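Local coordinates for protein Tetur07g02040 (Tetranychus urticae, PDB 6BDJ) that probably cleaves catechol-type aromatic rings between their two hydroxyls, using ferric iron and both atoms of molecular oxygen, at residues Asp50-Asn55 with Arg120-Thr125; Asp59-Arg64 with Lys177-Gln182; Ala83-Trp88 with Tyr150-Asn155; Gly162-Asp167 with Ser204-Asp209. One frame throughout, in Å; residues are numbered along the deposited sequence.

How the interactions relate
Along the chain the contacts interlock: the first segments of interactions 1 and 2 follow one another closely, then comes 83-88 of interaction 3, before strand 120-124 closes interaction 1. Interactions 1, 3 and 4 all reach one mixed sheet, in which strands 120-124, 84-88, 148-154, 157-166 and 205-208 lie side by side in that order. Interactions 1 and 3 have centres about 9 Å apart and are joined by a salt bridge between Asp50 and Lys84; interactions 3 and 4, about 17 Å apart, meet where Tyr150 pairs with Gly162. Interaction 2 ties surface loops together about 26 Å from the centre of interaction 3. The iron site adjoins strands that interactions 1, 3 and 4 build.

Interaction 1: residues Asp50-Asn55 with Arg120-Thr125; sequences DIIRSN and RGTQVT
The guanidinium of Arg53 closes side-on upon one backbone oxygen: Arg53 NH2 lies 2.8 Å from Arg120 O, and Arg53 NE lies 3.1 Å from Arg120 O. That oxygen is close to the guanidinium plane, Ile51 CG2 sits over the rim of one face, and NH1 is salt-bridged to Glu58. Although CB starts out pointing away from the strand, the chain, extended from CG to NE, brings the charged end back to it. Next to this grip the backbones form a single bridge between Ile52 and Thr122: Thr122 N donates to Ile51 O at 2.9 Å, and Arg53 N to Thr122 O at 3.2 Å. Ile52 CA adds a C-H...O contact to that same Thr122 oxygen. With an alanine in place of Arg53, Arg120 O would probably lose both side-chain donors and Glu58 its charged mate.

On the exposed side the Ile52 side chain meets that of Thr122 only loosely, CG1 to CB 4.1 Å, and the Asp50 carboxylate is paired with Lys84 on the neighbouring strand. The Arg120 guanidinium bonds to Ser97 O and Tyr45 O, beside Tyr96 of the iron site. The loop is thus held by main-chain bonds and by one arginine whose two nitrogens share a single carbonyl oxygen.

Interaction 2: residues Asp59-Arg64 with Lys177-Gln182; sequences DRIGIR and KSPYNQ
Ile61, in the loop that leads into strand 64-73, meets the ring of Pro179, one of the residues of the loop after helix 168-175; the contact is a surface junction of two loops, away from the iron site. Ile61 CG1 approaches Pro179 CG obliquely. At Gly62 the chain passes close to the second loop, its CA 3.8 Å from Pro179 CD and 3.5 Å from Tyr180 OH. A CB at this position would clash with that hydroxyl. The Ser178-Pro179 peptide is cis, within the turn in which Tyr180 N makes a weak bond to Lys177 O. Ile63 makes the broadest contact of the segment: its CD1 reaches Lys177 CB at 3.9 Å, the two side chains crossing at about a right angle, while CG1 sits at the edge of the Tyr180 ring, near its plane, 3.9 Å from CE2. Tyr180 OH also bonds to Phe137 O, tying the loop to the residue that follows strand 130-136. The one hydrogen bond between the segments is nearly straight: Ile63 N donates to Tyr180 OH at 3.0 Å, with an angle of 170° at the hydrogen.

Interaction 3: residues Ala83-Trp88 with Tyr150-Asn155; sequences AKVYIW and YRIHAN
Val85 and Ile152 form a non-hydrogen-bonded pair of the antiparallel strands 84-88 and 150-154, their side chains meeting at CG2 and CG1, 4.4 Å apart. On the same face Ala83 CB touches Ile152 CG2 at 3.9 Å, and the Ile87 and Tyr150 side chains cross at about a right angle, CG2 to CB 3.9 Å; Leu71 packs against Ala83, Val85 and Ile152. Between these pairs, Lys84 with His153 and Tyr86 with Arg151 exchange backbone bonds, Tyr86 N lying 2.8 Å from Arg151 O.

On the other face Tyr86 CE1 stands 3.6 Å above the centre of the His153 imidazole, an edge-to-face pair with planes at 50°. In the ring plane, His153 NE2 accepts from Arg151 NE at 2.9 Å, while Arg151 NH1 is salt-bridged to Glu42. Replacing His153 by an alanine would probably cost Arg151 NE its acceptor, leaving its guanidinium held mainly by Glu42, and Tyr86 its ring partner. Trp88 CZ3 reaches Arg151 CB at 3.8 Å, and its ring stacks on the iron ligand His149, so the antiparallel pair ends at the ferric site of the intradiol dioxygenase fold.

Interaction 4: residues Gly162-Asp167 with Ser204-Asp209; sequences GQIFFD and SIINID
Phe165 N donates to Ser204 O at 2.9 Å, and Ile206 N to Phe165 O at 2.8 Å, both nearly straight. Phe165 thus offers its N-H and its carbonyl to residues on both sides of Ile205, making one firm parallel bridge between strands whose axes splay by 49°. Ile205 CA adds a C-H...O contact to Phe165 O. Ser204 OG also donates to Gln163 O; the modelled 2.5 Å is suspiciously short and its exact length doubtful. A chi1 of -172° sets this OG opposite the backbone N and close to the strand.

Outward from these bonds the packing is apolar. Ile164 CG2 lies 3.6 Å from Ile206 CB, the side chains crossing obliquely. Phe166 and Ile206 run alongside, pointing the same way, and Phe166 CE1 comes within 3.4 Å of Ile206 CG2. On the opposite face Phe165 CB meets Ile205 CG1 at 4.2 Å, and the ring continues to an edge-to-face pair with Phe196. Ile205 CG2 reaches Asp167 N at 3.5 Å, just before helix 168-175, whose N-cap is Asp167. Gln163 turns toward His147 and His149, its amide bonded to Arg144 and Gly41. In the mixed sheet of this intradiol dioxygenase, strand 157-166 lies between 148-154, which carries the iron ligand His149, and the parallel 205-208.

Interaction 1: residues Asp50-Asn55 with Arg120-Thr125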
loop_
_atom_site.group_PDB
_atom_site.type_symbol
_atom_site.label_atom_id
_atom_site.label_comp_id
_atom_site.label_asym_id
_atom_site.label_seq_id
_atom_site.Cartn_x
_atom_site.Cartn_y
_atom_site.Cartn_z
ATOM N N ASP A 50 -4.870 -7.630 -13.011
ATOM C CA ASP A 50 -5.729 -8.365 -12.098
ATOM C C ASP A 50 -4.939 -9.594 -11.622
ATOM O O ASP A 50 -4.766 -10.568 -12.357
ATOM C CB ASP A 50 -7.026 -8.816 -12.795
ATOM C CG ASP A 50 -8.021 -7.652 -13.037
ATOM O OD1 ASP A 50 -7.676 -6.474 -12.784
ATOM O OD2 ASP A 50 -9.154 -7.915 -13.507
ATOM N N ILE A 51 -4.455 -9.497 -10.389
ATOM C CA ILE A 51 -3.866 -10.596 -9.673
ATOM C C ILE A 51 -4.669 -10.692 -8.400
ATOM O O ILE A 51 -4.289 -10.165 -7.350
ATOM C CB ILE A 51 -2.384 -10.366 -9.400
ATOM C CG1 ILE A 51 -1.668 -10.085 -10.721
ATOM C CG2 ILE A 51 -1.783 -11.620 -8.750
ATOM C CD1 ILE A 51 -0.227 -9.621 -10.552
ATOM N N ILE A 52 -5.817 -11.330 -8.527
ATOM C CA ILE A 52 -6.826 -11.272 -7.515
ATOM C C ILE A 52 -6.601 -12.402 -6.549
ATOM O O ILE A 52 -6.938 -13.539 -6.839
ATOM C CB ILE A 52 -8.237 -11.310 -8.103
ATOM C CG1 ILE A 52 -8.406 -10.205 -9.155
ATOM C CG2 ILE A 52 -9.288 -11.162 -6.985
ATOM C CD1 ILE A 52 -9.638 -10.370 -10.041
ATOM N N ARG A 53 -6.035 -12.058 -5.399
ATOM C CA ARG A 53 -5.658 -13.027 -4.371
ATOM C C ARG A 53 -5.456 -12.295 -3.073
ATOM O O ARG A 53 -5.076 -11.105 -3.072
ATOM C CB ARG A 53 -4.319 -13.684 -4.719
ATOM C CG ARG A 53 -3.150 -12.710 -4.716
ATOM C CD ARG A 53 -1.906 -13.309 -5.270
ATOM N NE ARG A 53 -0.883 -12.312 -5.605
ATOM C CZ ARG A 53 0.362 -12.630 -5.946
ATOM N NH1 ARG A 53 0.722 -13.914 -5.991
ATOM N NH2 ARG A 53 1.233 -11.690 -6.282
ATOM N N SER A 54 -5.636 -13.008 -1.978
ATOM C CA SER A 54 -5.402 -12.445 -0.678
ATOM C C SER A 54 -3.943 -12.543 -0.249
ATOM O O SER A 54 -3.415 -11.602 0.334
ATOM C CB SER A 54 -6.252 -13.136 0.371
ATOM O OG SER A 54 -6.159 -12.378 1.572
ATOM N N ASN A 55 -3.302 -13.681 -0.477
ATOM C CA ASN A 55 -1.902 -13.845 -0.068
ATOM C C ASN A 55 -0.976 -13.466 -1.220
ATOM O O ASN A 55 -0.998 -14.088 -2.264
ATOM C CB ASN A 55 -1.626 -15.269 0.428
ATOM C CG ASN A 55 -0.217 -15.418 0.984
ATOM O OD1 ASN A 55 0.772 -15.312 0.257
ATOM N ND2 ASN A 55 -0.122 -15.639 2.290
ATOM N N ARG A 120 2.204 -8.007 -4.799
ATOM C CA ARG A 120 1.198 -7.280 -5.499
ATOM C C ARG A 120 -0.057 -8.064 -5.421
ATOM O O ARG A 120 -0.038 -9.301 -5.582
ATOM C CB ARG A 120 1.602 -7.114 -6.955
ATOM C CG ARG A 120 2.868 -6.285 -7.132
ATOM C CD ARG A 120 3.227 -6.197 -8.605
ATOM N NE ARG A 120 4.431 -5.376 -8.670
ATOM C CZ ARG A 120 4.450 -4.053 -8.809
ATOM N NH1 ARG A 120 3.335 -3.340 -8.919
ATOM N NH2 ARG A 120 5.617 -3.424 -8.829
ATOM N N GLY A 121 -1.177 -7.397 -5.177
ATOM C CA GLY A 121 -2.451 -8.102 -5.349
ATOM C C GLY A 121 -3.629 -7.177 -5.420
ATOM O O GLY A 121 -3.499 -5.993 -5.092
ATOM N N THR A 122 -4.763 -7.759 -5.797
ATOM C CA THR A 122 -6.033 -7.088 -5.907
ATOM C C THR A 122 -7.058 -7.851 -5.117
ATOM O O THR A 122 -7.059 -9.079 -5.154
ATOM C CB THR A 122 -6.496 -7.051 -7.363
ATOM O OG1 THR A 122 -5.443 -6.536 -8.183
ATOM C CG2 THR A 122 -7.724 -6.157 -7.514
ATOM N N GLN A 123 -7.931 -7.145 -4.398
ATOM C CA GLN A 123 -9.131 -7.765 -3.811
ATOM C C GLN A 123 -10.358 -6.851 -4.013
ATOM O O GLN A 123 -10.241 -5.623 -4.052
ATOM C CB GLN A 123 -8.922 -8.042 -2.327
ATOM C CG GLN A 123 -7.899 -9.135 -2.019
ATOM C CD GLN A 123 -8.482 -10.517 -2.255
ATOM O OE1 GLN A 123 -8.399 -11.074 -3.349
ATOM N NE2 GLN A 123 -9.132 -11.040 -1.254
ATOM N N VAL A 124 -11.518 -7.460 -4.133
ATOM C CA VAL A 124 -12.758 -6.769 -4.420
ATOM C C VAL A 124 -13.441 -6.652 -3.077
ATOM O O VAL A 124 -13.528 -7.669 -2.354
ATOM C CB VAL A 124 -13.621 -7.599 -5.393
ATOM C CG1 VAL A 124 -14.989 -6.934 -5.650
ATOM C CG2 VAL A 124 -12.871 -7.823 -6.705
ATOM N N THR A 125 -13.895 -5.436 -2.735
ATOM C CA THR A 125 -14.606 -5.198 -1.470
ATOM C C THR A 125 -15.898 -6.017 -1.403
ATOM O O THR A 125 -16.581 -6.190 -2.421
ATOM C CB THR A 125 -14.973 -3.705 -1.257
ATOM O OG1 THR A 125 -15.722 -3.212 -2.386
ATOM C CG2 THR A 125 -13.702 -2.860 -1.048
#

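Interaction 2: residues Asp59-Arg64 with Lys177-Gln182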
loop_
_atom_site.group_PDB
_atom_site.type_symbol
_atom_site.label_atom_id
_atom_site.label_comp_id
_atom_site.label_asym_id
_atom_site.label_seq_id
_atom_site.Cartn_x
_atom_site.Cartn_y
_atom_site.Cartn_z
ATOM N N ASP A 59 7.503 -15.926 -2.563
ATOM C CA ASP A 59 8.754 -16.387 -1.970
ATOM C C ASP A 59 9.430 -15.356 -1.067
ATOM O O ASP A 59 10.528 -15.602 -0.592
ATOM C CB ASP A 59 9.755 -16.772 -3.082
ATOM C CG ASP A 59 10.030 -15.630 -4.047
ATOM O OD1 ASP A 59 9.267 -14.642 -4.025
ATOM O OD2 ASP A 59 10.969 -15.710 -4.869
ATOM N N ARG A 60 8.790 -14.218 -0.808
ATOM C CA ARG A 60 9.439 -13.168 -0.065
ATOM C C ARG A 60 9.508 -13.509 1.414
ATOM O O ARG A 60 8.642 -14.186 1.953
ATOM C CB ARG A 60 8.705 -11.854 -0.246
ATOM C CG ARG A 60 8.698 -11.360 -1.680
ATOM C CD ARG A 60 10.090 -11.086 -2.194
ATOM N NE ARG A 60 10.596 -12.120 -3.104
ATOM C CZ ARG A 60 11.779 -12.086 -3.739
ATOM N NH1 ARG A 60 12.632 -11.100 -3.535
ATOM N NH2 ARG A 60 12.135 -13.083 -4.551
ATOM N N ILE A 61 10.550 -13.007 2.054
ATOM C CA ILE A 61 10.832 -13.301 3.451
ATOM C C ILE A 61 10.603 -12.026 4.244
ATOM O O ILE A 61 10.967 -10.949 3.800
ATOM C CB ILE A 61 12.277 -13.835 3.634
ATOM C CG1 ILE A 61 12.658 -14.013 5.105
ATOM C CG2 ILE A 61 13.310 -12.968 2.923
ATOM C CD1 ILE A 61 11.805 -15.016 5.848
ATOM N N GLY A 62 9.998 -12.159 5.417
ATOM C CA GLY A 62 9.827 -11.032 6.319
ATOM C C GLY A 62 8.877 -11.405 7.429
ATOM O O GLY A 62 8.756 -12.596 7.764
ATOM N N ILE A 63 8.217 -10.399 7.996
ATOM C CA ILE A 63 7.294 -10.629 9.094
ATOM C C ILE A 63 5.889 -10.484 8.551
ATOM O O ILE A 63 5.546 -9.485 7.927
ATOM C CB ILE A 63 7.556 -9.705 10.299
ATOM C CG1 ILE A 63 8.894 -10.117 10.940
ATOM C CG2 ILE A 63 6.431 -9.841 11.323
ATOM C CD1 ILE A 63 9.469 -9.174 11.978
ATOM N N ARG A 64 5.077 -11.491 8.823
ATOM C CA ARG A 64 3.737 -11.563 8.294
ATOM C C ARG A 64 2.870 -10.426 8.817
ATOM O O ARG A 64 2.890 -10.136 10.016
ATOM C CB ARG A 64 3.134 -12.931 8.610
ATOM C CG ARG A 64 3.592 -13.995 7.618
ATOM C CD ARG A 64 2.801 -13.911 6.314
ATOM N NE ARG A 64 1.393 -14.227 6.583
ATOM C CZ ARG A 64 0.358 -13.377 6.601
ATOM N NH1 ARG A 64 -0.842 -13.848 6.924
ATOM N NH2 ARG A 64 0.476 -12.080 6.300
ATOM N N LYS A 177 14.179 -6.250 13.805
ATOM C CA LYS A 177 14.153 -7.696 13.637
ATOM C C LYS A 177 14.662 -8.116 12.256
ATOM O O LYS A 177 14.607 -7.363 11.254
ATOM C CB LYS A 177 12.749 -8.253 13.890
ATOM C CG LYS A 177 12.234 -8.057 15.302
ATOM C CD LYS A 177 11.055 -8.993 15.616
ATOM C CE LYS A 177 10.454 -8.734 16.999
ATOM N NZ LYS A 177 9.497 -7.589 16.992
ATOM N N SER A 178 15.131 -9.360 12.216
ATOM C CA SER A 178 15.534 -9.997 10.981
ATOM C C SER A 178 14.294 -10.226 10.120
ATOM O O SER A 178 13.223 -10.488 10.653
ATOM C CB SER A 178 16.242 -11.319 11.277
ATOM O OG SER A 178 16.450 -12.055 10.085
ATOM N N PRO A 179 14.386 -10.086 8.801
ATOM C CA PRO A 179 15.561 -9.665 8.037
ATOM C C PRO A 179 15.649 -8.163 7.786
ATOM O O PRO A 179 16.509 -7.721 7.019
ATOM C CB PRO A 179 15.335 -10.360 6.704
ATOM C CG PRO A 179 13.852 -10.330 6.545
ATOM C CD PRO A 179 13.234 -10.346 7.930
ATOM N N TYR A 180 14.777 -7.379 8.414
ATOM C CA TYR A 180 14.693 -5.939 8.088
ATOM C C TYR A 180 15.959 -5.225 8.518
ATOM O O TYR A 180 16.391 -4.283 7.860
ATOM C CB TYR A 180 13.460 -5.294 8.717
ATOM C CG TYR A 180 12.210 -5.937 8.219
ATOM C CD1 TYR A 180 11.656 -5.545 6.999
ATOM C CD2 TYR A 180 11.594 -6.978 8.938
ATOM C CE1 TYR A 180 10.547 -6.167 6.518
ATOM C CE2 TYR A 180 10.453 -7.590 8.451
ATOM C CZ TYR A 180 9.937 -7.164 7.237
ATOM O OH TYR A 180 8.808 -7.741 6.712
ATOM N N ASN A 181 16.594 -5.754 9.556
ATOM C CA ASN A 181 17.804 -5.180 10.126
ATOM C C ASN A 181 19.073 -5.489 9.338
ATOM O O ASN A 181 20.147 -5.085 9.773
ATOM C CB ASN A 181 17.964 -5.618 11.607
ATOM C CG ASN A 181 18.112 -7.126 11.784
ATOM O OD1 ASN A 181 18.104 -7.914 10.832
ATOM N ND2 ASN A 181 18.248 -7.534 13.036
ATOM N N GLN A 182 18.961 -6.177 8.203
ATOM C CA GLN A 182 20.145 -6.518 7.419
ATOM C C GLN A 182 20.576 -5.553 6.311
ATOM O O GLN A 182 21.706 -5.697 5.873
ATOM C CB GLN A 182 20.108 -7.977 6.930
#

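Interaction 3: residues Ala83-Trp88 with Tyr150-Asn155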
loop_
_atom_site.group_PDB
_atom_site.type_symbol
_atom_site.label_atom_id
_atom_site.label_comp_id
_atom_site.label_asym_id
_atom_site.label_seq_id
_atom_site.Cartn_x
_atom_site.Cartn_y
_atom_site.Cartn_z
ATOM N N ALA A 83 -15.662 -2.517 -5.162
ATOM C CA ALA A 83 -14.480 -1.731 -5.537
ATOM C C ALA A 83 -13.240 -2.645 -5.593
ATOM O O ALA A 83 -13.027 -3.457 -4.685
ATOM C CB ALA A 83 -14.241 -0.606 -4.534
ATOM N N LYS A 84 -12.448 -2.526 -6.660
ATOM C CA LYS A 84 -11.190 -3.255 -6.779
ATOM C C LYS A 84 -10.118 -2.488 -6.030
ATOM O O LYS A 84 -9.867 -1.322 -6.337
ATOM C CB LYS A 84 -10.771 -3.426 -8.244
ATOM C CG LYS A 84 -11.337 -4.687 -8.887
ATOM C CD LYS A 84 -11.371 -4.592 -10.410
ATOM C CE LYS A 84 -9.973 -4.584 -11.002
ATOM N NZ LYS A 84 -10.003 -4.964 -12.440
ATOM N N VAL A 85 -9.497 -3.136 -5.043
ATOM C CA VAL A 85 -8.364 -2.535 -4.321
ATOM C C VAL A 85 -7.090 -3.240 -4.727
ATOM O O VAL A 85 -6.986 -4.452 -4.558
ATOM C CB VAL A 85 -8.504 -2.711 -2.817
ATOM C CG1 VAL A 85 -7.330 -2.054 -2.091
ATOM C CG2 VAL A 85 -9.841 -2.153 -2.345
ATOM N N TYR A 86 -6.146 -2.471 -5.252
ATOM C CA TYR A 86 -4.816 -2.943 -5.507
ATOM C C TYR A 86 -3.852 -2.489 -4.432
ATOM O O TYR A 86 -3.867 -1.336 -4.041
ATOM C CB TYR A 86 -4.291 -2.356 -6.801
ATOM C CG TYR A 86 -5.058 -2.660 -8.056
ATOM C CD1 TYR A 86 -6.274 -2.024 -8.312
ATOM C CD2 TYR A 86 -4.566 -3.551 -9.021
ATOM C CE1 TYR A 86 -6.980 -2.257 -9.475
ATOM C CE2 TYR A 86 -5.280 -3.800 -10.197
ATOM C CZ TYR A 86 -6.485 -3.132 -10.415
ATOM O OH TYR A 86 -7.219 -3.300 -11.568
ATOM N N ILE A 87 -2.974 -3.368 -3.974
ATOM C CA ILE A 87 -1.795 -2.937 -3.231
ATOM C C ILE A 87 -0.533 -3.428 -3.889
ATOM O O ILE A 87 -0.533 -4.406 -4.635
ATOM C CB ILE A 87 -1.837 -3.340 -1.749
ATOM C CG1 ILE A 87 -1.869 -4.861 -1.566
ATOM C CG2 ILE A 87 -3.099 -2.768 -1.101
ATOM C CD1 ILE A 87 -1.654 -5.244 -0.110
ATOM N N TRP A 88 0.537 -2.688 -3.644
ATOM C CA TRP A 88 1.864 -3.102 -4.024
ATOM C C TRP A 88 2.865 -2.457 -3.108
ATOM O O TRP A 88 2.648 -1.357 -2.562
ATOM C CB TRP A 88 2.185 -2.824 -5.508
ATOM C CG TRP A 88 2.292 -1.330 -5.924
ATOM C CD1 TRP A 88 3.427 -0.639 -6.313
ATOM C CD2 TRP A 88 1.213 -0.413 -6.066
ATOM N NE1 TRP A 88 3.107 0.646 -6.671
ATOM C CE2 TRP A 88 1.762 0.824 -6.515
ATOM C CE3 TRP A 88 -0.157 -0.495 -5.831
ATOM C CZ2 TRP A 88 0.970 1.959 -6.745
ATOM C CZ3 TRP A 88 -0.943 0.635 -6.071
ATOM C CH2 TRP A 88 -0.375 1.838 -6.522
ATOM N N TYR A 150 -1.510 1.752 -2.535
ATOM C CA TYR A 150 -2.833 1.229 -2.837
ATOM C C TYR A 150 -3.520 2.115 -3.860
ATOM O O TYR A 150 -3.296 3.331 -3.905
ATOM C CB TYR A 150 -3.694 1.068 -1.577
ATOM C CG TYR A 150 -4.251 2.355 -1.025
ATOM C CD1 TYR A 150 -3.532 3.117 -0.114
ATOM C CD2 TYR A 150 -5.500 2.805 -1.404
ATOM C CE1 TYR A 150 -4.045 4.310 0.390
ATOM C CE2 TYR A 150 -6.016 3.993 -0.921
ATOM C CZ TYR A 150 -5.287 4.745 -0.023
ATOM O OH TYR A 150 -5.835 5.929 0.451
ATOM N N ARG A 151 -4.345 1.492 -4.682
ATOM C CA ARG A 151 -5.092 2.169 -5.709
ATOM C C ARG A 151 -6.434 1.491 -5.828
ATOM O O ARG A 151 -6.514 0.260 -5.807
ATOM C CB ARG A 151 -4.323 2.095 -7.019
ATOM C CG ARG A 151 -5.115 2.409 -8.264
ATOM C CD ARG A 151 -4.157 2.755 -9.403
ATOM N NE ARG A 151 -4.818 2.636 -10.685
ATOM C CZ ARG A 151 -4.392 3.092 -11.866
ATOM N NH1 ARG A 151 -3.265 3.790 -12.002
ATOM N NH2 ARG A 151 -5.138 2.852 -12.952
ATOM N N ILE A 152 -7.493 2.287 -5.922
ATOM C CA ILE A 152 -8.875 1.784 -5.893
ATOM C C ILE A 152 -9.631 2.154 -7.148
ATOM O O ILE A 152 -9.714 3.329 -7.509
ATOM C CB ILE A 152 -9.650 2.313 -4.685
ATOM C CG1 ILE A 152 -8.862 1.975 -3.419
ATOM C CG2 ILE A 152 -11.042 1.688 -4.632
ATOM C CD1 ILE A 152 -9.319 2.701 -2.184
ATOM N N HIS A 153 -10.223 1.146 -7.783
ATOM C CA HIS A 153 -11.095 1.362 -8.923
ATOM C C HIS A 153 -12.506 1.100 -8.477
ATOM O O HIS A 153 -12.766 0.089 -7.821
ATOM C CB HIS A 153 -10.770 0.441 -10.084
ATOM C CG HIS A 153 -9.389 0.610 -10.632
ATOM N ND1 HIS A 153 -8.943 -0.090 -11.732
ATOM C CD2 HIS A 153 -8.366 1.417 -10.255
ATOM C CE1 HIS A 153 -7.705 0.270 -12.010
ATOM N NE2 HIS A 153 -7.327 1.178 -11.123
ATOM N N ALA A 154 -13.403 2.027 -8.806
ATOM C CA ALA A 154 -14.849 1.840 -8.625
ATOM C C ALA A 154 -15.513 2.407 -9.847
ATOM O O ALA A 154 -15.082 3.447 -10.340
ATOM C CB ALA A 154 -15.359 2.549 -7.382
ATOM N N ASN A 155 -16.517 1.700 -10.362
ATOM C CA ASN A 155 -17.303 2.151 -11.549
ATOM C C ASN A 155 -16.412 2.356 -12.786
ATOM O O ASN A 155 -16.656 3.263 -13.592
ATOM C CB ASN A 155 -18.107 3.466 -11.278
ATOM C CG ASN A 155 -18.705 3.537 -9.892
ATOM O OD1 ASN A 155 -18.627 4.576 -9.248
ATOM N ND2 ASN A 155 -19.301 2.441 -9.421
#

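Interaction 4: residues Gly162-Asp167 with Ser204-Asp209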
loop_
_atom_site.group_PDB
_atom_site.type_symbol
_atom_site.label_atom_id
_atom_site.label_comp_id
_atom_site.label_asym_id
_atom_site.label_seq_id
_atom_site.Cartn_x
_atom_site.Cartn_y
_atom_site.Cartn_z
ATOM N N GLY A 162 -3.284 6.075 -3.012
ATOM C CA GLY A 162 -2.647 6.507 -1.783
ATOM C C GLY A 162 -1.515 5.625 -1.348
ATOM O O GLY A 162 -0.990 4.802 -2.125
ATOM N N GLN A 163 -1.100 5.889 -0.115
ATOM C CA GLN A 163 -0.015 5.190 0.527
ATOM C C GLN A 163 -0.362 4.979 1.978
ATOM O O GLN A 163 -0.919 5.853 2.619
ATOM C CB GLN A 163 1.279 5.974 0.392
ATOM C CG GLN A 163 1.811 5.954 -1.031
ATOM C CD GLN A 163 3.162 6.626 -1.204
ATOM O OE1 GLN A 163 3.951 6.727 -0.253
ATOM N NE2 GLN A 163 3.439 7.075 -2.425
ATOM N N ILE A 164 -0.013 3.796 2.468
ATOM C CA ILE A 164 -0.225 3.381 3.839
ATOM C C ILE A 164 1.103 3.547 4.571
ATOM O O ILE A 164 2.136 3.046 4.128
ATOM C CB ILE A 164 -0.668 1.914 3.888
ATOM C CG1 ILE A 164 -1.918 1.708 3.029
ATOM C CG2 ILE A 164 -0.920 1.481 5.323
ATOM C CD1 ILE A 164 -2.300 0.271 2.773
ATOM N N PHE A 165 1.066 4.238 5.699
ATOM C CA PHE A 165 2.244 4.454 6.536
ATOM C C PHE A 165 2.100 3.704 7.852
ATOM O O PHE A 165 1.026 3.228 8.200
ATOM C CB PHE A 165 2.435 5.957 6.746
ATOM C CG PHE A 165 2.670 6.706 5.461
ATOM C CD1 PHE A 165 3.898 6.647 4.838
ATOM C CD2 PHE A 165 1.649 7.409 4.833
ATOM C CE1 PHE A 165 4.130 7.298 3.629
ATOM C CE2 PHE A 165 1.864 8.077 3.631
ATOM C CZ PHE A 165 3.118 8.037 3.034
ATOM N N PHE A 166 3.211 3.614 8.570
ATOM C CA PHE A 166 3.281 2.896 9.855
ATOM C C PHE A 166 3.660 3.837 10.981
ATOM O O PHE A 166 4.398 4.827 10.770
ATOM C CB PHE A 166 4.262 1.747 9.740
ATOM C CG PHE A 166 3.850 0.755 8.700
ATOM C CD1 PHE A 166 3.000 -0.281 9.032
ATOM C CD2 PHE A 166 4.212 0.924 7.372
ATOM C CE1 PHE A 166 2.572 -1.201 8.071
ATOM C CE2 PHE A 166 3.784 0.025 6.402
ATOM C CZ PHE A 166 2.959 -1.043 6.759
ATOM N N ASP A 167 3.141 3.546 12.178
ATOM C CA ASP A 167 3.468 4.375 13.345
ATOM C C ASP A 167 4.942 4.161 13.656
ATOM O O ASP A 167 5.465 3.056 13.439
ATOM C CB ASP A 167 2.542 4.092 14.545
ATOM C CG ASP A 167 2.784 2.731 15.167
ATOM O OD1 ASP A 167 2.372 1.723 14.552
ATOM O OD2 ASP A 167 3.398 2.666 16.267
ATOM N N SER A 204 -3.064 8.605 7.349
ATOM C CA SER A 204 -2.960 7.442 6.488
ATOM C C SER A 204 -2.000 6.401 7.100
ATOM O O SER A 204 -1.338 5.617 6.378
ATOM C CB SER A 204 -2.516 7.935 5.103
ATOM O OG SER A 204 -2.560 6.894 4.148
ATOM N N ILE A 205 -1.949 6.391 8.433
ATOM C CA ILE A 205 -1.151 5.436 9.190
ATOM C C ILE A 205 -2.018 4.250 9.526
ATOM O O ILE A 205 -3.097 4.421 10.050
ATOM C CB ILE A 205 -0.641 6.035 10.498
ATOM C CG1 ILE A 205 0.387 7.127 10.189
ATOM C CG2 ILE A 205 -0.005 4.963 11.373
ATOM C CD1 ILE A 205 0.611 8.115 11.305
ATOM N N ILE A 206 -1.527 3.044 9.230
ATOM C CA ILE A 206 -2.249 1.820 9.584
ATOM C C ILE A 206 -2.161 1.528 11.080
ATOM O O ILE A 206 -1.117 1.684 11.703
ATOM C CB ILE A 206 -1.862 0.584 8.725
ATOM C CG1 ILE A 206 -2.785 -0.607 9.047
ATOM C CG2 ILE A 206 -0.404 0.182 8.895
ATOM C CD1 ILE A 206 -2.908 -1.598 7.908
ATOM N N ASN A 207 -3.294 1.111 11.617
ATOM C CA ASN A 207 -3.448 0.799 13.021
ATOM C C ASN A 207 -3.171 -0.678 13.256
ATOM O O ASN A 207 -3.944 -1.549 12.821
ATOM C CB ASN A 207 -4.873 1.134 13.449
ATOM C CG ASN A 207 -5.056 1.067 14.931
ATOM O OD1 ASN A 207 -5.476 0.042 15.472
ATOM N ND2 ASN A 207 -4.735 2.163 15.608
ATOM N N ILE A 208 -2.066 -0.960 13.933
ATOM C CA ILE A 208 -1.685 -2.352 14.246
ATOM C C ILE A 208 -2.122 -2.754 15.636
ATOM O O ILE A 208 -1.717 -2.132 16.607
ATOM C CB ILE A 208 -0.158 -2.557 14.175
ATOM C CG1 ILE A 208 0.374 -2.154 12.794
ATOM C CG2 ILE A 208 0.217 -4.008 14.496
ATOM C CD1 ILE A 208 -0.384 -2.728 11.606
ATOM N N ASP A 209 -2.903 -3.822 15.716
ATOM C CA ASP A 209 -3.300 -4.401 17.005
ATOM C C ASP A 209 -2.038 -4.901 17.740
ATOM O O ASP A 209 -1.376 -5.800 17.238
ATOM C CB ASP A 209 -4.289 -5.554 16.788
ATOM C CG ASP A 209 -5.565 -5.120 16.088
ATOM O OD1 ASP A 209 -6.108 -4.057 16.460
ATOM O OD2 ASP A 209 -6.024 -5.845 15.170
#